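Local coordinates for protein nickel-dependent hydrogenase large subunit (Allochromatium vinosum, PDB 3MYR) that forms the large subunit of a membrane-bound [NiFe] hydrogenase, carrying the nickel-iron centre that oxidises H2 for electron transfer to an acceptor, at residues R12-L17 with D553-C558; A75-L80 with F217-V222; V119-S124 with L179-N184; L490-V495 with Y504-P509; T511-P516 with A523-A528. All coordinates share one frame; numbering follows the deposited sequence.

Interaction 1: R12-L17 with D553-C558; sequences RIEGHL and DPCIAC. With NFV (Ni-Fe oxidized active center), chain N.
E14 reaches across to the C-terminal CxxC motif of the hydrogenase large subunit, and its carboxylate lies beside C555 and A557. With CG anti to the backbone N (chi1 -169°) and a bend at chi2, the chain runs past C555, so that OE2 stands 3.2 Å from C555 SG and accepts from A557 N at 2.8 Å. That N-H comes from the syn side, 22° out of the carboxylate plane, while OE1 bonds to T15 of the small subunit HydA. The backbones are bridged here as well: I556 N donates to E14 O at 3.0 Å from above the carbonyl plane, and E14 N makes a weak bond to P554 O. An alanine at E14 would remove the acceptor of A557 N and would probably leave the amides at the start of helix 556-560 less firmly placed beside the nickel ligand. The apolar side is built from crossed side chains. I13 lays CG2 against P554 CG at 3.8 Å, the two side chains nearly perpendicular; L17 meets I556 in the same crosswise manner, CB to CG1 at 3.7 Å. C555 SG binds nickel at 2.2 Å and also accepts from C558 N, capping the helix whose C558 SG binds iron; C61 and C64 supply the other cysteine sulfurs. Both segments are buried: helix 543-551 packs on I13, L17 and P554, Y526 of helix 525-531 covers L17 and P554, and the small subunit closes over E14 and H16.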
# COMPACT_ATOMS: atom_id res chain seq x y z
N ARG B 12 2.55 -12.12 -2.88
CA ARG B 12 1.92 -11.76 -1.63
C ARG B 12 2.72 -10.73 -0.88
O ARG B 12 2.85 -10.79 0.35
CB ARG B 12 1.61 -13.01 -0.79
CG ARG B 12 0.29 -13.61 -1.33
CD ARG B 12 -0.13 -14.88 -0.57
NE ARG B 12 0.87 -15.96 -0.69
CZ ARG B 12 1.59 -16.48 0.31
NH1 ARG B 12 1.51 -16.02 1.57
NH2 ARG B 12 2.36 -17.53 0.08
N ILE B 13 3.32 -9.81 -1.64
CA ILE B 13 3.74 -8.53 -1.11
C ILE B 13 3.17 -7.47 -2.04
O ILE B 13 2.50 -7.78 -3.05
CB ILE B 13 5.33 -8.42 -1.12
CG1 ILE B 13 5.88 -8.52 -2.57
CG2 ILE B 13 5.93 -9.52 -0.33
CD1 ILE B 13 7.35 -8.06 -2.72
N GLU B 14 3.49 -6.22 -1.75
CA GLU B 14 3.31 -5.16 -2.75
C GLU B 14 4.62 -4.98 -3.53
O GLU B 14 5.69 -4.90 -2.95
CB GLU B 14 2.96 -3.84 -2.05
CG GLU B 14 2.47 -2.74 -3.07
CD GLU B 14 3.55 -2.33 -4.10
OE1 GLU B 14 3.17 -2.10 -5.32
OE2 GLU B 14 4.76 -2.26 -3.71
N GLY B 15 4.54 -4.98 -4.85
CA GLY B 15 5.67 -4.62 -5.66
C GLY B 15 6.63 -5.74 -5.98
O GLY B 15 6.29 -6.91 -5.88
N HIS B 16 7.85 -5.36 -6.36
CA HIS B 16 8.70 -6.26 -7.14
C HIS B 16 9.98 -6.60 -6.40
O HIS B 16 10.91 -5.79 -6.39
CB HIS B 16 9.02 -5.61 -8.50
CG HIS B 16 7.82 -5.57 -9.40
ND1 HIS B 16 7.11 -4.42 -9.66
CD2 HIS B 16 7.11 -6.58 -9.94
CE1 HIS B 16 6.08 -4.70 -10.45
NE2 HIS B 16 6.05 -6.02 -10.60
N LEU B 17 10.02 -7.77 -5.79
CA LEU B 17 11.10 -8.15 -4.91
C LEU B 17 11.67 -9.49 -5.36
O LEU B 17 10.95 -10.44 -5.62
CB LEU B 17 10.66 -8.22 -3.46
CG LEU B 17 11.68 -8.64 -2.36
CD1 LEU B 17 12.78 -7.58 -2.09
CD2 LEU B 17 10.97 -8.96 -0.99
N ASP B 553 6.07 -7.39 5.98
CA ASP B 553 5.04 -6.73 5.18
C ASP B 553 5.74 -5.85 4.09
O ASP B 553 5.54 -4.64 4.05
CB ASP B 553 4.18 -5.86 6.15
CG ASP B 553 2.87 -5.32 5.52
OD1 ASP B 553 2.17 -4.56 6.25
OD2 ASP B 553 2.58 -5.53 4.31
N PRO B 554 6.57 -6.45 3.22
CA PRO B 554 7.33 -5.63 2.25
C PRO B 554 6.45 -4.84 1.28
O PRO B 554 5.40 -5.32 0.85
CB PRO B 554 8.14 -6.66 1.44
CG PRO B 554 8.15 -7.94 2.30
CD PRO B 554 6.88 -7.89 3.11
N CYS B 555 6.90 -3.65 0.91
CA CYS B 555 6.25 -2.88 -0.12
C CYS B 555 7.35 -2.21 -0.93
O CYS B 555 8.05 -1.33 -0.43
CB CYS B 555 5.32 -1.84 0.52
SG CYS B 555 4.53 -0.86 -0.83
N ILE B 556 7.56 -2.67 -2.17
CA ILE B 556 8.77 -2.25 -2.94
C ILE B 556 8.43 -0.99 -3.73
O ILE B 556 9.31 -0.22 -4.11
CB ILE B 556 9.29 -3.38 -3.87
CG1 ILE B 556 9.70 -4.66 -3.05
CG2 ILE B 556 10.47 -2.90 -4.66
CD1 ILE B 556 10.36 -4.45 -1.66
N ALA B 557 7.14 -0.77 -3.98
CA ALA B 557 6.80 0.52 -4.60
C ALA B 557 7.12 1.60 -3.55
O ALA B 557 7.80 2.59 -3.85
CB ALA B 557 5.26 0.57 -4.97
N CYS B 558 6.73 1.39 -2.28
CA CYS B 558 7.20 2.33 -1.26
C CYS B 558 8.72 2.40 -1.17
O CYS B 558 9.30 3.48 -1.05
CB CYS B 558 6.72 1.87 0.11
SG CYS B 558 5.14 2.54 0.54
FE NFV N . 4.43 2.02 2.71
NI NFV N . 3.30 0.66 0.27
C1 NFV N . 4.95 3.39 3.29
O1 NFV N . 5.36 4.44 3.81
C2 NFV N . 3.72 1.61 4.43
N2 NFV N . 3.28 1.38 5.51
C3 NFV N . 6.05 1.14 3.07
N3 NFV N . 7.07 0.60 3.27
O4 NFV N . 3.70 0.29 2.07

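Interaction 2: A75-L80 with F217-V222; sequences AVEDAL and FVVGGV
V76 and E77, on the last turns of helix 67-80, meet a type II beta turn running from V218 to G221. The tight part is polar and narrow. E77 OE2 accepts from G220 N at 2.7 Å in a nearly straight bond (172°), met on the anti side of the carboxylate, 19° out of its plane. The side chain gets there by extending beyond CG, sliding past V219 in the opposite direction with CG 4.1 Å from V219 CG1. G220, at positive phi, is placed where a side chain would jam against the preceding carbonyl. The same OE2 also forms a salt bridge with R92 of helix 86-112, which in turn bonds to G221 O, so the carboxylate joins helix, turn and arginine. A glutamine here would lack the charge, and R92 would probably lose its ionic mate while the turn amide is held more weakly. The looser part is apolar: V76 and V219 cross at about a right angle, with V219 CG2 also near V76 CB. This side is not open to solvent, since I82 and V73 also lie against V219. There V76 CG1 stands 3.9 Å from V219 CG1.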
# COMPACT_ATOMS: atom_id res chain seq x y z
N ALA B 75 5.43 17.63 5.70
CA ALA B 75 6.76 18.14 5.33
C ALA B 75 6.63 19.60 4.97
O ALA B 75 7.46 20.44 5.40
CB ALA B 75 7.35 17.34 4.09
N VAL B 76 5.61 19.90 4.15
CA VAL B 76 5.31 21.29 3.80
C VAL B 76 4.94 22.19 5.02
O VAL B 76 5.47 23.30 5.17
CB VAL B 76 4.28 21.45 2.67
CG1 VAL B 76 4.18 22.97 2.28
CG2 VAL B 76 4.71 20.60 1.40
N GLU B 77 4.06 21.67 5.88
CA GLU B 77 3.71 22.33 7.11
C GLU B 77 4.97 22.55 8.00
O GLU B 77 5.14 23.62 8.57
CB GLU B 77 2.66 21.50 7.84
CG GLU B 77 1.25 21.58 7.13
CD GLU B 77 0.39 20.34 7.32
OE1 GLU B 77 0.71 19.47 8.20
OE2 GLU B 77 -0.66 20.29 6.60
N ASP B 78 5.88 21.57 8.02
CA ASP B 78 7.11 21.74 8.79
C ASP B 78 7.97 22.85 8.18
O ASP B 78 8.48 23.70 8.92
CB ASP B 78 7.91 20.41 8.87
CG ASP B 78 9.09 20.49 9.82
OD1 ASP B 78 8.82 20.65 11.02
OD2 ASP B 78 10.28 20.44 9.42
N ALA B 79 8.14 22.84 6.85
CA ALA B 79 9.01 23.81 6.19
C ALA B 79 8.54 25.25 6.42
O ALA B 79 9.36 26.20 6.57
CB ALA B 79 9.06 23.51 4.67
N LEU B 80 7.22 25.40 6.48
CA LEU B 80 6.53 26.68 6.40
C LEU B 80 6.02 27.11 7.76
O LEU B 80 5.58 28.28 7.95
CB LEU B 80 5.35 26.52 5.48
CG LEU B 80 5.57 26.90 4.03
CD1 LEU B 80 6.99 27.30 3.49
CD2 LEU B 80 4.59 26.43 3.01
N PHE B 217 -5.85 15.21 0.48
CA PHE B 217 -5.27 15.90 1.62
C PHE B 217 -5.07 17.34 1.23
O PHE B 217 -5.19 17.66 0.09
CB PHE B 217 -3.92 15.28 2.02
CG PHE B 217 -4.05 13.89 2.49
CD1 PHE B 217 -4.37 13.63 3.82
CD2 PHE B 217 -4.05 12.84 1.55
CE1 PHE B 217 -4.68 12.32 4.20
CE2 PHE B 217 -4.26 11.53 1.92
CZ PHE B 217 -4.59 11.25 3.25
N VAL B 218 -4.91 18.24 2.20
CA VAL B 218 -4.39 19.56 1.83
C VAL B 218 -3.34 20.02 2.82
O VAL B 218 -3.43 19.74 4.04
CB VAL B 218 -5.44 20.70 1.79
CG1 VAL B 218 -6.15 20.67 0.59
CG2 VAL B 218 -6.38 20.61 2.98
N VAL B 219 -2.43 20.85 2.31
CA VAL B 219 -1.44 21.43 3.19
C VAL B 219 -2.15 22.46 4.08
O VAL B 219 -2.75 23.40 3.56
CB VAL B 219 -0.40 22.22 2.36
CG1 VAL B 219 0.47 23.10 3.37
CG2 VAL B 219 0.44 21.23 1.59
N GLY B 220 -2.00 22.35 5.39
CA GLY B 220 -2.66 23.31 6.26
C GLY B 220 -3.94 22.81 6.92
O GLY B 220 -4.53 23.52 7.72
N GLY B 221 -4.41 21.60 6.59
CA GLY B 221 -5.62 21.08 7.28
C GLY B 221 -6.18 19.86 6.60
O GLY B 221 -5.38 19.05 6.11
N VAL B 222 -7.52 19.71 6.56
CA VAL B 222 -8.17 18.66 5.77
C VAL B 222 -9.14 19.34 4.82
O VAL B 222 -9.60 20.47 5.10
CB VAL B 222 -8.89 17.61 6.65
CG1 VAL B 222 -7.83 16.87 7.54
CG2 VAL B 222 -10.01 18.32 7.58

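Interaction 3: V119-S124 with L179-N184; sequences VVSALS and LPPEAN
S121 OG receives N184 ND2 at 2.9 Å, a weak bond because the N-H is bent to 129°. The hydroxyl sits anti to the backbone N (chi1 162°), which carries it over the first turn of helix 181-201, where it also lies 3.5 Å from P181 CA. N184 turns the other end of its amide elsewhere: OD1 accepts from D118 N, its stronger polar link, so the side chain spans from the start of the short helix 119-122 to S121 one turn further on. D118 is itself involved in that start, its OD1 accepting from S121 N.

Round this polar pair the packing is mainly by carbon atoms of A122, S124 and P181. A122 packs against the base of N184, CB to CB at 3.9 Å, and the backbones draw together here, with A122 and P181 CA atoms 4.7 Å apart. The P181 ring touches both S121 and S124: its CG is 3.8 Å from S121 OG and 4.1 Å from S124 CB, while its CB comes within 3.5 Å of S121 O. P180, just before it, is the N-cap residue of helix 181-201.

The site is far from the metal centres and joins the short helix 119-122 and the residues just after it to the first turn of helix 181-201. One weak hydrogen bond and modest apolar packing imply that the chief polar hold on N184 comes from D118, with the serine hydroxyl as a secondary link.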
# COMPACT_ATOMS: atom_id res chain seq x y z
N VAL B 119 -4.50 -24.63 2.56
CA VAL B 119 -5.85 -24.62 2.07
C VAL B 119 -6.37 -25.99 1.66
O VAL B 119 -7.55 -26.27 1.81
CB VAL B 119 -5.93 -23.67 0.85
CG1 VAL B 119 -7.30 -23.86 0.18
CG2 VAL B 119 -5.79 -22.22 1.39
N VAL B 120 -5.48 -26.87 1.19
CA VAL B 120 -5.91 -28.23 0.84
C VAL B 120 -6.29 -29.05 2.06
O VAL B 120 -7.33 -29.78 2.08
CB VAL B 120 -4.84 -28.97 -0.02
CG1 VAL B 120 -5.22 -30.50 -0.25
CG2 VAL B 120 -4.72 -28.23 -1.38
N SER B 121 -5.49 -28.90 3.12
CA SER B 121 -5.83 -29.52 4.39
C SER B 121 -7.22 -29.06 4.94
O SER B 121 -7.93 -29.87 5.49
CB SER B 121 -4.68 -29.27 5.39
OG SER B 121 -5.15 -29.49 6.70
N ALA B 122 -7.61 -27.78 4.75
CA ALA B 122 -8.98 -27.30 5.14
C ALA B 122 -10.10 -28.18 4.54
O ALA B 122 -11.13 -28.37 5.13
CB ALA B 122 -9.19 -25.82 4.70
N LEU B 123 -9.88 -28.77 3.36
CA LEU B 123 -10.91 -29.63 2.74
C LEU B 123 -11.18 -30.89 3.50
O LEU B 123 -12.19 -31.54 3.24
CB LEU B 123 -10.49 -30.03 1.32
CG LEU B 123 -10.19 -28.82 0.38
CD1 LEU B 123 -9.91 -29.39 -1.03
CD2 LEU B 123 -11.37 -27.85 0.39
N SER B 124 -10.30 -31.27 4.42
CA SER B 124 -10.46 -32.49 5.24
C SER B 124 -11.15 -32.22 6.58
O SER B 124 -11.36 -33.15 7.34
CB SER B 124 -9.06 -33.03 5.67
OG SER B 124 -8.52 -33.64 4.58
N LEU B 179 -0.84 -26.71 11.20
CA LEU B 179 -2.23 -26.61 11.72
C LEU B 179 -3.08 -27.85 11.41
O LEU B 179 -3.02 -28.39 10.31
CB LEU B 179 -2.96 -25.35 11.18
CG LEU B 179 -2.30 -23.99 11.36
CD1 LEU B 179 -3.21 -22.86 10.71
CD2 LEU B 179 -2.04 -23.71 12.84
N PRO B 180 -3.95 -28.22 12.33
CA PRO B 180 -4.96 -29.26 12.02
C PRO B 180 -5.96 -28.74 10.95
O PRO B 180 -6.14 -27.53 10.78
CB PRO B 180 -5.70 -29.46 13.38
CG PRO B 180 -5.59 -28.09 14.06
CD PRO B 180 -4.20 -27.54 13.62
N PRO B 181 -6.58 -29.67 10.18
CA PRO B 181 -7.61 -29.30 9.17
C PRO B 181 -8.61 -28.24 9.66
O PRO B 181 -8.86 -27.27 8.93
CB PRO B 181 -8.35 -30.61 8.93
CG PRO B 181 -7.19 -31.72 9.06
CD PRO B 181 -6.36 -31.14 10.29
N GLU B 182 -9.14 -28.41 10.89
CA GLU B 182 -10.08 -27.45 11.51
C GLU B 182 -9.54 -26.02 11.58
O GLU B 182 -10.26 -25.06 11.31
CB GLU B 182 -10.46 -27.92 12.95
CG GLU B 182 -11.36 -29.15 12.94
CD GLU B 182 -10.65 -30.44 12.38
OE1 GLU B 182 -11.40 -31.31 11.74
OE2 GLU B 182 -9.35 -30.53 12.55
N ALA B 183 -8.27 -25.85 12.01
CA ALA B 183 -7.74 -24.51 12.10
C ALA B 183 -7.57 -23.95 10.68
O ALA B 183 -7.75 -22.74 10.45
CB ALA B 183 -6.37 -24.51 12.87
N ASN B 184 -7.18 -24.80 9.72
CA ASN B 184 -7.03 -24.28 8.35
C ASN B 184 -8.37 -23.79 7.82
O ASN B 184 -8.43 -22.75 7.15
CB ASN B 184 -6.44 -25.35 7.42
CG ASN B 184 -4.94 -25.64 7.73
OD1 ASN B 184 -4.15 -24.72 7.81
ND2 ASN B 184 -4.57 -26.92 7.83

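Interaction 4: L490-V495 with Y504-P509; sequences LGHWIV and YQAVVP. With MG (magnesium ion), chain O; NFV (Ni-Fe oxidized active center), chain N.
The beta hairpin of strands 488-497 and 500-507 brings L490-V495 and Y504-P509 together, and its end reaches both metal sites. G491 and V507 form a hydrogen-bonded pair, G491 N to V507 O at 3.1 Å with the return bond alongside; W493 and Q505 form the next, W493 N to Q505 O at 2.8 Å. On the face of H492, I494, Y504 and A506, the Y504 side chain leans back with CG anti to the backbone N (chi1 -163°). Its OH thereby meets H492 ND1 at 2.7 Å near the imidazole plane, the two rings set obliquely at 69°, and CD1 touches I494 CG1. H492 NE2 is bonded to H68, and Y504 OH also to S72, so the pair is tied to helix 67-80. This hairpin is two-thirds of a three-strand antiparallel sheet, with 476-485 on the far side of 488-497. On the other face W493 CZ3 lies 3.7 Å from V507 CG2, and the indole NE1 bonds to L318 O. A506 O binds magnesium at 2.1 Å, together with E42, H561 and three waters, one of which donates to Q505 OE1. V508 CG1 stands 3.4 Å from O1 of the nickel-iron centre, also lined by L490 and P509.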
# COMPACT_ATOMS: atom_id res chain seq x y z
N LEU B 490 8.52 6.77 8.40
CA LEU B 490 8.46 7.29 7.05
C LEU B 490 8.81 8.75 7.21
O LEU B 490 8.28 9.39 8.13
CB LEU B 490 7.01 7.22 6.47
CG LEU B 490 6.68 8.08 5.24
CD1 LEU B 490 7.45 7.58 4.02
CD2 LEU B 490 5.15 7.96 4.86
N GLY B 491 9.67 9.28 6.35
CA GLY B 491 9.98 10.71 6.36
C GLY B 491 10.05 11.22 4.92
O GLY B 491 10.56 10.49 4.03
N HIS B 492 9.60 12.47 4.69
CA HIS B 492 9.76 13.15 3.44
C HIS B 492 10.55 14.40 3.78
O HIS B 492 10.09 15.20 4.60
CB HIS B 492 8.43 13.58 2.85
CG HIS B 492 7.61 12.44 2.31
ND1 HIS B 492 6.53 12.63 1.49
CD2 HIS B 492 7.75 11.09 2.44
CE1 HIS B 492 6.01 11.46 1.16
NE2 HIS B 492 6.76 10.51 1.68
N TRP B 493 11.72 14.57 3.16
CA TRP B 493 12.48 15.80 3.41
C TRP B 493 12.31 16.71 2.19
O TRP B 493 12.58 16.27 1.06
CB TRP B 493 13.95 15.45 3.58
CG TRP B 493 14.29 14.90 4.93
CD1 TRP B 493 14.95 15.58 5.93
CD2 TRP B 493 14.12 13.55 5.40
NE1 TRP B 493 15.16 14.75 6.99
CE2 TRP B 493 14.64 13.51 6.71
CE3 TRP B 493 13.46 12.40 4.88
CZ2 TRP B 493 14.62 12.34 7.49
CZ3 TRP B 493 13.45 11.23 5.63
CH2 TRP B 493 14.02 11.21 6.94
N ILE B 494 11.85 17.93 2.39
CA ILE B 494 11.61 18.83 1.22
C ILE B 494 12.49 20.08 1.34
O ILE B 494 12.67 20.64 2.43
CB ILE B 494 10.15 19.25 1.10
CG1 ILE B 494 9.90 20.07 -0.16
CG2 ILE B 494 9.70 20.05 2.36
CD1 ILE B 494 8.36 20.35 -0.41
N VAL B 495 12.96 20.56 0.20
CA VAL B 495 13.64 21.82 0.17
C VAL B 495 12.94 22.67 -0.83
O VAL B 495 12.75 22.24 -2.00
CB VAL B 495 15.16 21.63 -0.25
CG1 VAL B 495 15.88 22.94 -0.42
CG2 VAL B 495 15.85 20.70 0.76
N TYR B 504 13.29 16.91 -3.09
CA TYR B 504 12.32 16.19 -2.31
C TYR B 504 12.87 14.77 -2.18
O TYR B 504 13.04 14.04 -3.16
CB TYR B 504 10.97 16.22 -3.05
CG TYR B 504 9.79 15.86 -2.16
CD1 TYR B 504 8.83 16.84 -1.80
CD2 TYR B 504 9.63 14.56 -1.67
CE1 TYR B 504 7.73 16.51 -1.03
CE2 TYR B 504 8.52 14.24 -0.89
CZ TYR B 504 7.55 15.24 -0.59
OH TYR B 504 6.48 14.98 0.26
N GLN B 505 13.07 14.31 -0.96
CA GLN B 505 13.60 12.96 -0.83
C GLN B 505 12.73 12.17 0.17
O GLN B 505 12.51 12.59 1.32
CB GLN B 505 15.09 13.07 -0.30
CG GLN B 505 16.01 13.62 -1.40
CD GLN B 505 16.20 12.57 -2.52
OE1 GLN B 505 16.37 11.38 -2.24
NE2 GLN B 505 16.32 13.02 -3.75
N ALA B 506 12.30 10.99 -0.24
CA ALA B 506 11.55 10.14 0.68
C ALA B 506 12.45 9.03 1.15
O ALA B 506 13.15 8.42 0.36
CB ALA B 506 10.27 9.53 -0.01
N VAL B 507 12.41 8.74 2.45
CA VAL B 507 13.00 7.52 2.96
C VAL B 507 11.86 6.80 3.67
O VAL B 507 11.27 7.30 4.62
CB VAL B 507 14.13 7.79 3.96
CG1 VAL B 507 14.80 6.48 4.35
CG2 VAL B 507 15.16 8.83 3.38
N VAL B 508 11.62 5.59 3.22
CA VAL B 508 10.33 4.92 3.43
C VAL B 508 10.59 3.62 4.27
O VAL B 508 11.71 3.08 4.23
CB VAL B 508 9.70 4.62 2.03
CG1 VAL B 508 8.30 4.08 2.18
CG2 VAL B 508 9.65 5.98 1.25
N PRO B 509 9.62 3.18 5.07
CA PRO B 509 9.92 2.01 5.93
C PRO B 509 10.52 0.78 5.23
O PRO B 509 11.54 0.24 5.68
CB PRO B 509 8.59 1.72 6.65
CG PRO B 509 7.56 2.64 6.02
CD PRO B 509 8.34 3.81 5.45
MG MG O . 14.05 7.98 -1.54
FE NFV N . 4.43 2.02 2.71
NI NFV N . 3.30 0.66 0.27
C1 NFV N . 4.95 3.39 3.29
O1 NFV N . 5.36 4.44 3.81
C2 NFV N . 3.72 1.61 4.43
N2 NFV N . 3.28 1.38 5.51
C3 NFV N . 6.05 1.14 3.07
N3 NFV N . 7.07 0.60 3.27
O4 NFV N . 3.70 0.29 2.07
O HOH W 1 15.65 9.13 -0.91
O HOH W 2 14.89 6.30 -0.63
O HOH W 3 15.19 7.50 -3.30

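Interaction 5: T511-P516 with A523-A528; sequences TWNAGP and AGAYEA
N513 and Y526 bury more surface than any other residue of this contact between two consecutive helices joined by a short loop, the end of helix 509-514 meeting the start of helix 525-531. Y526 N donates to N513 O at 2.9 Å, the N-H tilted 23° from the carbonyl plane, so the last turn of one helix holds the first turn of the next. The Y526 side chain, with CG anti to its carbonyl carbon (chi1 -72°), lays one face of its ring against A514, whose CA stands over the ring centre, while N513 CB meets CE1 at 3.5 Å. A514 CB comes over the same face, 3.6 Å from the ring centroid in a CH-pi contact. The ring of F552 also meets that of Y526, with planes at about 45°. N513 OD1 turns elsewhere, accepting from V388 N. Two waters complete the polar link: one molecule bridges W512 O and A525 N, a second donates to N513 O and G515 O. At the G524 N-cap, a side chain would clash with G515 O. E527 is extended beyond CG toward P516 and bonds to Y373 through OE1, and its other oxygen pairs with R517. That same OE2 turns back to the start of its own helix, accepting from G524 N at 3.1 Å.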
# COMPACT_ATOMS: atom_id res chain seq x y z
N THR B 511 12.20 0.86 2.55
CA THR B 511 13.61 1.23 2.20
C THR B 511 14.56 0.78 3.29
O THR B 511 15.53 0.08 3.03
CB THR B 511 13.82 2.75 1.88
OG1 THR B 511 12.71 3.21 1.11
CG2 THR B 511 15.12 2.93 1.07
N TRP B 512 14.29 1.16 4.54
CA TRP B 512 15.10 0.68 5.68
C TRP B 512 15.17 -0.83 5.70
O TRP B 512 16.28 -1.40 5.76
CB TRP B 512 14.43 1.12 7.03
CG TRP B 512 14.55 2.60 7.27
CD1 TRP B 512 13.61 3.54 7.04
CD2 TRP B 512 15.69 3.28 7.83
NE1 TRP B 512 14.07 4.78 7.45
CE2 TRP B 512 15.35 4.65 7.92
CE3 TRP B 512 16.97 2.86 8.27
CZ2 TRP B 512 16.24 5.63 8.44
CZ3 TRP B 512 17.87 3.82 8.77
CH2 TRP B 512 17.49 5.20 8.87
N ASN B 513 14.00 -1.50 5.76
CA ASN B 513 14.04 -2.95 6.05
C ASN B 513 14.59 -3.80 4.91
O ASN B 513 15.32 -4.78 5.12
CB ASN B 513 12.61 -3.43 6.41
CG ASN B 513 12.13 -2.87 7.74
OD1 ASN B 513 12.93 -2.53 8.61
ND2 ASN B 513 10.83 -2.83 7.93
N ALA B 514 14.19 -3.47 3.68
CA ALA B 514 14.49 -4.32 2.51
C ALA B 514 15.78 -3.88 1.78
O ALA B 514 16.19 -4.49 0.75
CB ALA B 514 13.32 -4.22 1.56
N GLY B 515 16.33 -2.76 2.19
CA GLY B 515 17.43 -2.13 1.43
C GLY B 515 18.67 -3.02 1.52
O GLY B 515 18.78 -3.87 2.42
N PRO B 516 19.62 -2.83 0.60
CA PRO B 516 20.69 -3.84 0.53
C PRO B 516 21.85 -3.47 1.46
O PRO B 516 21.70 -2.64 2.39
CB PRO B 516 21.13 -3.78 -0.96
CG PRO B 516 21.02 -2.26 -1.24
CD PRO B 516 19.69 -1.85 -0.51
N ALA B 523 24.45 -5.91 6.29
CA ALA B 523 23.21 -6.33 5.65
C ALA B 523 22.03 -5.50 6.17
O ALA B 523 22.06 -5.04 7.33
CB ALA B 523 22.96 -7.88 5.93
N GLY B 524 20.96 -5.40 5.36
CA GLY B 524 19.71 -4.84 5.83
C GLY B 524 18.83 -5.84 6.59
O GLY B 524 19.14 -7.04 6.63
N ALA B 525 17.70 -5.36 7.15
CA ALA B 525 16.83 -6.20 8.01
C ALA B 525 16.41 -7.53 7.35
O ALA B 525 16.56 -8.59 7.95
CB ALA B 525 15.66 -5.45 8.53
N TYR B 526 15.94 -7.49 6.10
CA TYR B 526 15.43 -8.75 5.48
C TYR B 526 16.60 -9.71 5.39
O TYR B 526 16.49 -10.89 5.64
CB TYR B 526 14.96 -8.52 4.04
CG TYR B 526 13.66 -7.75 3.85
CD1 TYR B 526 13.04 -7.07 4.92
CD2 TYR B 526 13.07 -7.68 2.61
CE1 TYR B 526 11.84 -6.37 4.74
CE2 TYR B 526 11.85 -6.98 2.42
CZ TYR B 526 11.28 -6.28 3.47
OH TYR B 526 10.17 -5.47 3.24
N GLU B 527 17.73 -9.19 4.92
CA GLU B 527 18.89 -10.01 4.68
C GLU B 527 19.43 -10.61 6.00
O GLU B 527 19.73 -11.81 6.09
CB GLU B 527 19.97 -9.18 3.91
CG GLU B 527 19.54 -8.68 2.49
CD GLU B 527 20.56 -7.65 1.93
OE1 GLU B 527 20.74 -7.55 0.69
OE2 GLU B 527 21.22 -6.97 2.74
N ALA B 528 19.50 -9.79 7.04
CA ALA B 528 20.03 -10.29 8.31
C ALA B 528 19.00 -11.25 8.91
O ALA B 528 19.38 -12.23 9.57
CB ALA B 528 20.31 -9.13 9.30
O HOH W 4 17.79 -2.41 7.75
O HOH W 5 17.48 -6.06 3.59

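In the fold
From the N terminus, interaction 1 opens first and closes last: residues 12-17 meet 553-558, enclosing the other four contacts. Interaction 2 opens next, at helix 67-80, and closes at the turn of 217-222; interaction 3 lies within that loop, about 50 Å away between centres and on the opposite side of the chain's centre. Interactions 4 and 5 follow in series, the hairpin leading straight into helix 509-514, with V507 against W512. No two loops cross. Interaction 2 touches interaction 4 through A75 and V76 on H492 and I494, while P554 and L17 on Y526 join interactions 1 and 5. Interactions 1 and 4 both reach the nickel-iron centre and touch through C558 and V508.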